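Local coordinates for protein AGR_C_1268p (Agrobacterium tumefaciens str. C58, PDB 2GHS) that probably acts as a metal-dependent gluconolactonase of the SMP-30/regucalcin family, binding one divalent cation per subunit, at residues 223-234 against 245-256. Residues are numbered along the deposited sequence; the frame is centred on the assembly and turned at random.
Sequences IDSTGIKGGMDG and NARWGEGAVDRY
The guanidinium of buried Arg-247 is plugged into the loop 225-230, gripping the backbone carbonyls of Ile-228 and Lys-229. Residues 231-234 and 245-248 are parts of the two strands of a beta hairpin (231-237 and 243-248) in one blade of the six-bladed propeller characteristic of SMP-30 proteins; residues 225-230 connect it to the preceding blade. A bend at chi2 (97°) swings the otherwise extended arginine chain so that its guanidinium lies in the loop. NE donates to Lys-229 O at 2.8 Å, slightly tilted from the guanidinium plane, while NH2 reaches Ile-228 O at 3.0 Å almost in that plane but above the plane of the carbonyl. NH1 adds a weak bond to Ser-225 OG, a hydroxyl also bonded to Asn-201 O. Together these contacts fix the guanidinium's rotation and tie down the loop between blades.

Where the strands give way to loops, Lys-229 NZ meets Glu-250 OE2 on its anti side in a 2.6 Å salt bridge; Glu-250 OE1 forms a salt bridge with Arg-265. One water donates to both Lys-229 O and Glu-250 OE1, so Lys-229 O serves the arginine and the water together.

In the sheet, Gly-231 and Trp-248 form a hydrogen-bonded antiparallel pair, followed by the non-hydrogen-bonded pair Met-232 and Arg-247. Selenomethionine Met-232 lays CG 3.3 Å from Arg-247 NH1, and its CE ends beside Tyr-256 OH, oblique to the ring. Ile-223 CD1 sits over one face of that ring in a CH-pi contact, 3.9 Å from its centroid. Asp-233, the predicted proton donor/acceptor and a predicted metal ligand with Glu-52 and Asn-182, is anchored through its backbone N to Ala-246 O at 2.8 Å. Its carboxylate lies beside Trp-248, its plane 36° from that of the indole, with Asp-233 OD2 3.5 Å from Trp-248 CE3.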
ATOM      1  N   ILE A 223      12.079  13.420  -2.976  1.00 14.30           N
ATOM      2  CA  ILE A 223      11.135  14.135  -3.870  1.00 12.63           C
ATOM      3  C   ILE A 223      10.267  15.130  -3.066  1.00 12.29           C
ATOM      4  O   ILE A 223       9.461  14.708  -2.224  1.00 15.77           O
ATOM      5  CB  ILE A 223      10.221  13.127  -4.642  1.00 13.21           C
ATOM      6  CG1 ILE A 223      11.090  12.133  -5.447  1.00 18.35           C
ATOM      7  CG2 ILE A 223       9.217  13.901  -5.530  1.00 18.28           C
ATOM      8  CD1 ILE A 223      10.363  10.874  -5.939  1.00 17.12           C
ATOM      9  N   ASP A 224      10.475  16.436  -3.317  1.00 15.00           N
ATOM     10  CA  ASP A 224       9.700  17.480  -2.666  1.00 14.44           C
ATOM     11  C   ASP A 224       8.521  17.794  -3.594  1.00 18.07           C
ATOM     12  O   ASP A 224       8.686  18.406  -4.672  1.00 13.75           O
ATOM     13  CB  ASP A 224      10.553  18.737  -2.448  1.00 18.71           C
ATOM     14  CG  ASP A 224       9.850  19.785  -1.587  1.00 24.12           C
ATOM     15  OD1 ASP A 224       8.609  19.778  -1.503  1.00 28.37           O
ATOM     16  OD2 ASP A 224      10.556  20.626  -1.008  1.00 32.04           O
ATOM     17  N   SER A 225       7.341  17.359  -3.178  1.00 17.86           N
ATOM     18  CA  SER A 225       6.120  17.636  -3.942  0.50 20.64           C
ATOM     19  C   SER A 225       5.170  18.464  -3.081  1.00 21.49           C
ATOM     20  O   SER A 225       3.961  18.391  -3.225  1.00 23.73           O
ATOM     21  CB  SER A 225       5.453  16.337  -4.446  0.50 21.50           C
ATOM     22  OG  SER A 225       4.879  15.559  -3.402  0.50 17.70           O
ATOM     23  N   THR A 226       5.736  19.279  -2.186  1.00 21.06           N
ATOM     24  CA  THR A 226       4.943  20.070  -1.239  1.00 23.18           C
ATOM     25  C   THR A 226       4.167  21.160  -1.953  1.00 25.26           C
ATOM     26  O   THR A 226       4.702  21.882  -2.783  1.00 26.76           O
ATOM     27  CB  THR A 226       5.822  20.727  -0.177  1.00 24.26           C
ATOM     28  OG1 THR A 226       6.526  19.726   0.573  1.00 32.39           O
ATOM     29  CG2 THR A 226       4.975  21.613   0.777  1.00 32.36           C
ATOM     30  N   GLY A 227       2.886  21.273  -1.619  1.00 26.04           N
ATOM     31  CA  GLY A 227       2.026  22.260  -2.241  1.00 29.04           C
ATOM     32  C   GLY A 227       1.471  21.879  -3.607  1.00 27.15           C
ATOM     33  O   GLY A 227       0.591  22.579  -4.131  1.00 29.04           O
ATOM     34  N   ILE A 228       1.996  20.802  -4.195  1.00 24.88           N
ATOM     35  CA  ILE A 228       1.496  20.331  -5.490  0.50 22.38           C
ATOM     36  C   ILE A 228       0.246  19.522  -5.230  1.00 20.66           C
ATOM     37  O   ILE A 228       0.144  18.810  -4.212  1.00 19.68           O
ATOM     38  CB  ILE A 228       2.552  19.535  -6.271  0.50 22.80           C
ATOM     39  CG1 ILE A 228       3.837  20.358  -6.388  0.50 23.59           C
ATOM     40  CG2 ILE A 228       2.021  19.121  -7.661  0.50 25.50           C
ATOM     41  CD1 ILE A 228       3.611  21.838  -6.743  0.50 22.08           C
ATOM     42  N   LYS A 229      -0.734  19.680  -6.121  1.00 18.82           N
ATOM     43  CA  LYS A 229      -2.058  19.216  -5.831  1.00 14.66           C
ATOM     44  C   LYS A 229      -2.079  17.712  -5.594  1.00 11.13           C
ATOM     45  O   LYS A 229      -1.375  16.946  -6.259  1.00 12.33           O
ATOM     46  CB  LYS A 229      -3.017  19.576  -6.961  1.00 19.41           C
ATOM     47  CG  LYS A 229      -4.451  19.124  -6.744  1.00 29.29           C
ATOM     48  CD  LYS A 229      -5.398  19.642  -7.849  1.00 35.31           C
ATOM     49  CE  LYS A 229      -6.873  19.209  -7.587  1.00 35.78           C
ATOM     50  NZ  LYS A 229      -7.030  17.774  -7.152  1.00 32.73           N
ATOM     51  N   GLY A 230      -2.901  17.319  -4.641  1.00 10.47           N
ATOM     52  CA  GLY A 230      -3.047  15.920  -4.293  1.00 10.84           C
ATOM     53  C   GLY A 230      -2.035  15.439  -3.254  1.00 13.22           C
ATOM     54  O   GLY A 230      -1.051  16.117  -2.961  1.00 15.40           O
ATOM     55  N   GLY A 231      -2.308  14.272  -2.699  1.00 10.86           N
ATOM     56  CA  GLY A 231      -1.517  13.647  -1.640  1.00  9.76           C
ATOM     57  C   GLY A 231      -0.790  12.414  -2.113  1.00 11.12           C
ATOM     58  O   GLY A 231      -1.387  11.600  -2.801  1.00 14.04           O
HETATM   59  N   MSE A 232       0.483  12.290  -1.758  1.00  9.78           N
HETATM   60  CA  MSE A 232       1.249  11.090  -2.113  1.00  9.06           C
HETATM   61  C   MSE A 232       0.774   9.961  -1.214  1.00 10.12           C
HETATM   62  O   MSE A 232       0.940  10.010   0.014  1.00 11.47           O
HETATM   63  CB  MSE A 232       2.743  11.306  -1.974  1.00 11.70           C
HETATM   64  CG  MSE A 232       3.253  12.384  -2.882  1.00 11.88           C
HETATM   65 SE   MSE A 232       5.211  12.529  -2.736  1.00 17.08          SE
HETATM   66  CE  MSE A 232       5.702  11.361  -4.206  1.00 24.63           C
ATOM     67  N   ASP A 233       0.160   8.946  -1.834  1.00  8.86           N
ATOM     68  CA  ASP A 233      -0.397   7.830  -1.081  1.00  9.17           C
ATOM     69  C   ASP A 233       0.524   6.600  -1.250  1.00 10.47           C
ATOM     70  O   ASP A 233       1.733   6.739  -1.105  1.00  9.42           O
ATOM     71  CB  ASP A 233      -1.859   7.574  -1.531  1.00  9.51           C
ATOM     72  CG  ASP A 233      -2.871   8.250  -0.643  1.00 21.40           C
ATOM     73  OD1 ASP A 233      -2.591   9.365  -0.118  1.00 21.31           O
ATOM     74  OD2 ASP A 233      -3.954   7.664  -0.475  1.00 21.94           O
ATOM     75  N   GLY A 234      -0.017   5.403  -1.547  1.00  9.30           N
ATOM     76  CA  GLY A 234       0.810   4.205  -1.630  1.00  9.73           C
ATOM     77  C   GLY A 234       1.710   4.208  -2.838  1.00  8.36           C
ATOM     78  O   GLY A 234       1.423   4.881  -3.849  1.00  8.51           O
ATOM     79  N   ASN A 245       3.710   6.010  -7.640  1.00  7.81           N
ATOM     80  CA  ASN A 245       2.977   6.558  -6.482  1.00  8.58           C
ATOM     81  C   ASN A 245       1.548   6.949  -6.845  1.00  8.80           C
ATOM     82  O   ASN A 245       1.345   7.764  -7.776  1.00  9.41           O
ATOM     83  CB  ASN A 245       3.713   7.804  -5.951  1.00  8.84           C
ATOM     84  CG  ASN A 245       2.967   8.487  -4.849  1.00 10.58           C
ATOM     85  OD1 ASN A 245       2.570   9.661  -4.981  1.00 11.41           O
ATOM     86  ND2 ASN A 245       2.769   7.774  -3.739  1.00  9.68           N
ATOM     87  N   ALA A 246       0.578   6.403  -6.117  1.00  9.80           N
ATOM     88  CA  ALA A 246      -0.824   6.796  -6.245  1.00 10.61           C
ATOM     89  C   ALA A 246      -0.993   8.194  -5.647  1.00 10.59           C
ATOM     90  O   ALA A 246      -0.569   8.444  -4.523  1.00 11.06           O
ATOM     91  CB  ALA A 246      -1.723   5.808  -5.532  1.00 10.61           C
ATOM     92  N   ARG A 247      -1.611   9.102  -6.391  1.00  9.02           N
ATOM     93  CA  ARG A 247      -1.760  10.486  -5.963  1.00  9.93           C
ATOM     94  C   ARG A 247      -3.232  10.720  -5.642  1.00  9.58           C
ATOM     95  O   ARG A 247      -4.074  10.806  -6.538  1.00 10.29           O
ATOM     96  CB  ARG A 247      -1.281  11.457  -7.057  1.00 11.87           C
ATOM     97  CG  ARG A 247      -1.277  12.936  -6.674  1.00 19.32           C
ATOM     98  CD  ARG A 247       0.068  13.338  -6.242  1.00 16.19           C
ATOM     99  NE  ARG A 247       0.258  14.685  -5.723  1.00 11.77           N
ATOM    100  CZ  ARG A 247       1.437  15.089  -5.271  1.00 12.15           C
ATOM    101  NH1 ARG A 247       2.483  14.286  -5.427  1.00 10.60           N
ATOM    102  NH2 ARG A 247       1.597  16.289  -4.756  1.00 15.49           N
ATOM    103  N   TRP A 248      -3.550  10.783  -4.349  1.00  8.71           N
ATOM    104  CA  TRP A 248      -4.924  10.977  -3.931  1.00  9.64           C
ATOM    105  C   TRP A 248      -5.450  12.338  -4.360  1.00 12.02           C
ATOM    106  O   TRP A 248      -4.823  13.359  -4.090  1.00 11.74           O
ATOM    107  CB  TRP A 248      -5.013  10.862  -2.425  1.00 12.03           C
ATOM    108  CG  TRP A 248      -6.343  11.163  -1.800  1.00 12.92           C
ATOM    109  CD1 TRP A 248      -6.925  12.389  -1.647  1.00 11.84           C
ATOM    110  CD2 TRP A 248      -7.221  10.220  -1.172  1.00 15.55           C
ATOM    111  NE1 TRP A 248      -8.144  12.257  -0.978  1.00 13.49           N
ATOM    112  CE2 TRP A 248      -8.338  10.938  -0.678  1.00 13.83           C
ATOM    113  CE3 TRP A 248      -7.169   8.848  -0.968  1.00 15.11           C
ATOM    114  CZ2 TRP A 248      -9.382  10.316   0.019  1.00 15.46           C
ATOM    115  CZ3 TRP A 248      -8.218   8.225  -0.260  1.00 15.40           C
ATOM    116  CH2 TRP A 248      -9.313   8.957   0.203  1.00 16.01           C
ATOM    117  N   GLY A 249      -6.591  12.304  -5.038  1.00 13.79           N
ATOM    118  CA  GLY A 249      -7.285  13.471  -5.491  1.00 11.33           C
ATOM    119  C   GLY A 249      -7.041  13.813  -6.928  1.00 11.86           C
ATOM    120  O   GLY A 249      -7.719  14.688  -7.471  1.00 15.24           O
ATOM    121  N   GLU A 250      -6.072  13.151  -7.559  1.00 10.36           N
ATOM    122  CA  GLU A 250      -5.660  13.473  -8.900  1.00 11.70           C
ATOM    123  C   GLU A 250      -5.938  12.345  -9.906  1.00 12.85           C
ATOM    124  O   GLU A 250      -5.635  12.518 -11.101  1.00 14.00           O
ATOM    125  CB  GLU A 250      -4.149  13.791  -8.900  1.00 11.74           C
ATOM    126  CG  GLU A 250      -3.890  15.132  -8.250  1.00 13.97           C
ATOM    127  CD  GLU A 250      -4.305  16.268  -9.166  1.00 27.21           C
ATOM    128  OE1 GLU A 250      -3.563  16.566 -10.119  1.00 27.14           O
ATOM    129  OE2 GLU A 250      -5.374  16.843  -8.958  1.00 29.01           O
ATOM    130  N   GLY A 251      -6.505  11.220  -9.451  1.00 10.88           N
ATOM    131  CA  GLY A 251      -6.828  10.085 -10.346  1.00  9.19           C
ATOM    132  C   GLY A 251      -5.616   9.707 -11.188  1.00  8.79           C
ATOM    133  O   GLY A 251      -5.642   9.738 -12.444  1.00  9.44           O
ATOM    134  N   ALA A 252      -4.537   9.397 -10.489  1.00  8.24           N
ATOM    135  CA  ALA A 252      -3.221   9.214 -11.132  1.00  9.81           C
ATOM    136  C   ALA A 252      -2.297   8.332 -10.360  1.00  9.92           C
ATOM    137  O   ALA A 252      -2.331   8.322  -9.109  1.00 10.81           O
ATOM    138  CB  ALA A 252      -2.572  10.544 -11.292  1.00 14.94           C
ATOM    139  N   VAL A 253      -1.439   7.640 -11.110  1.00 10.84           N
ATOM    140  CA  VAL A 253      -0.225   7.064 -10.588  1.00 10.10           C
ATOM    141  C   VAL A 253       0.927   7.830 -11.252  1.00  8.70           C
ATOM    142  O   VAL A 253       0.984   7.941 -12.490  1.00  9.54           O
ATOM    143  CB  VAL A 253      -0.135   5.532 -10.873  1.00 11.63           C
ATOM    144  CG1 VAL A 253       1.204   4.942 -10.365  1.00 13.10           C
ATOM    145  CG2 VAL A 253      -1.287   4.812 -10.175  1.00 12.92           C
ATOM    146  N   ASP A 254       1.765   8.420 -10.411  1.00  7.80           N
ATOM    147  CA  ASP A 254       2.925   9.179 -10.853  1.00  9.18           C
ATOM    148  C   ASP A 254       4.155   8.283 -10.811  1.00  9.38           C
ATOM    149  O   ASP A 254       4.398   7.569  -9.819  1.00 11.23           O
ATOM    150  CB  ASP A 254       3.120  10.377  -9.933  1.00  8.65           C
ATOM    151  CG  ASP A 254       2.092  11.450 -10.187  1.00 13.24           C
ATOM    152  OD1 ASP A 254       1.775  11.681 -11.404  1.00 11.51           O
ATOM    153  OD2 ASP A 254       1.588  12.057  -9.213  1.00 12.26           O
ATOM    154  N   ARG A 255       4.966   8.388 -11.846  1.00  6.73           N
ATOM    155  CA  ARG A 255       6.212   7.648 -11.942  1.00  7.21           C
ATOM    156  C   ARG A 255       7.418   8.608 -11.909  1.00  8.31           C
ATOM    157  O   ARG A 255       7.478   9.617 -12.619  1.00  8.30           O
ATOM    158  CB  ARG A 255       6.211   6.837 -13.216  1.00  6.84           C
ATOM    159  CG  ARG A 255       7.456   6.052 -13.515  1.00  8.50           C
ATOM    160  CD  ARG A 255       7.337   5.426 -14.919  1.00 10.17           C
ATOM    161  NE  ARG A 255       8.485   4.598 -15.329  1.00  8.98           N
ATOM    162  CZ  ARG A 255       8.531   4.010 -16.511  1.00  8.52           C
ATOM    163  NH1 ARG A 255       7.533   4.150 -17.372  1.00  9.18           N
ATOM    164  NH2 ARG A 255       9.566   3.279 -16.839  1.00  8.58           N
ATOM    165  N   TYR A 256       8.332   8.242 -11.029  1.00  6.79           N
ATOM    166  CA  TYR A 256       9.604   8.955 -10.799  1.00  7.12           C
ATOM    167  C   TYR A 256      10.815   8.112 -11.090  1.00  9.52           C
ATOM    168  O   TYR A 256      10.893   6.952 -10.649  1.00 10.32           O
ATOM    169  CB  TYR A 256       9.653   9.369  -9.351  1.00  8.86           C
ATOM    170  CG  TYR A 256       8.475  10.255  -8.914  1.00  8.59           C
ATOM    171  CD1 TYR A 256       7.293   9.699  -8.407  1.00  9.61           C
ATOM    172  CD2 TYR A 256       8.554  11.634  -9.007  1.00 11.62           C
ATOM    173  CE1 TYR A 256       6.224  10.516  -8.014  1.00 10.43           C
ATOM    174  CE2 TYR A 256       7.488  12.444  -8.603  1.00 11.21           C
ATOM    175  CZ  TYR A 256       6.330  11.889  -8.113  1.00 10.09           C
ATOM    176  OH  TYR A 256       5.271  12.708  -7.703  1.00 13.42           O
TER
HETATM  177  O   HOH W   1      -0.662  16.831  -8.940  1.00 18.88           O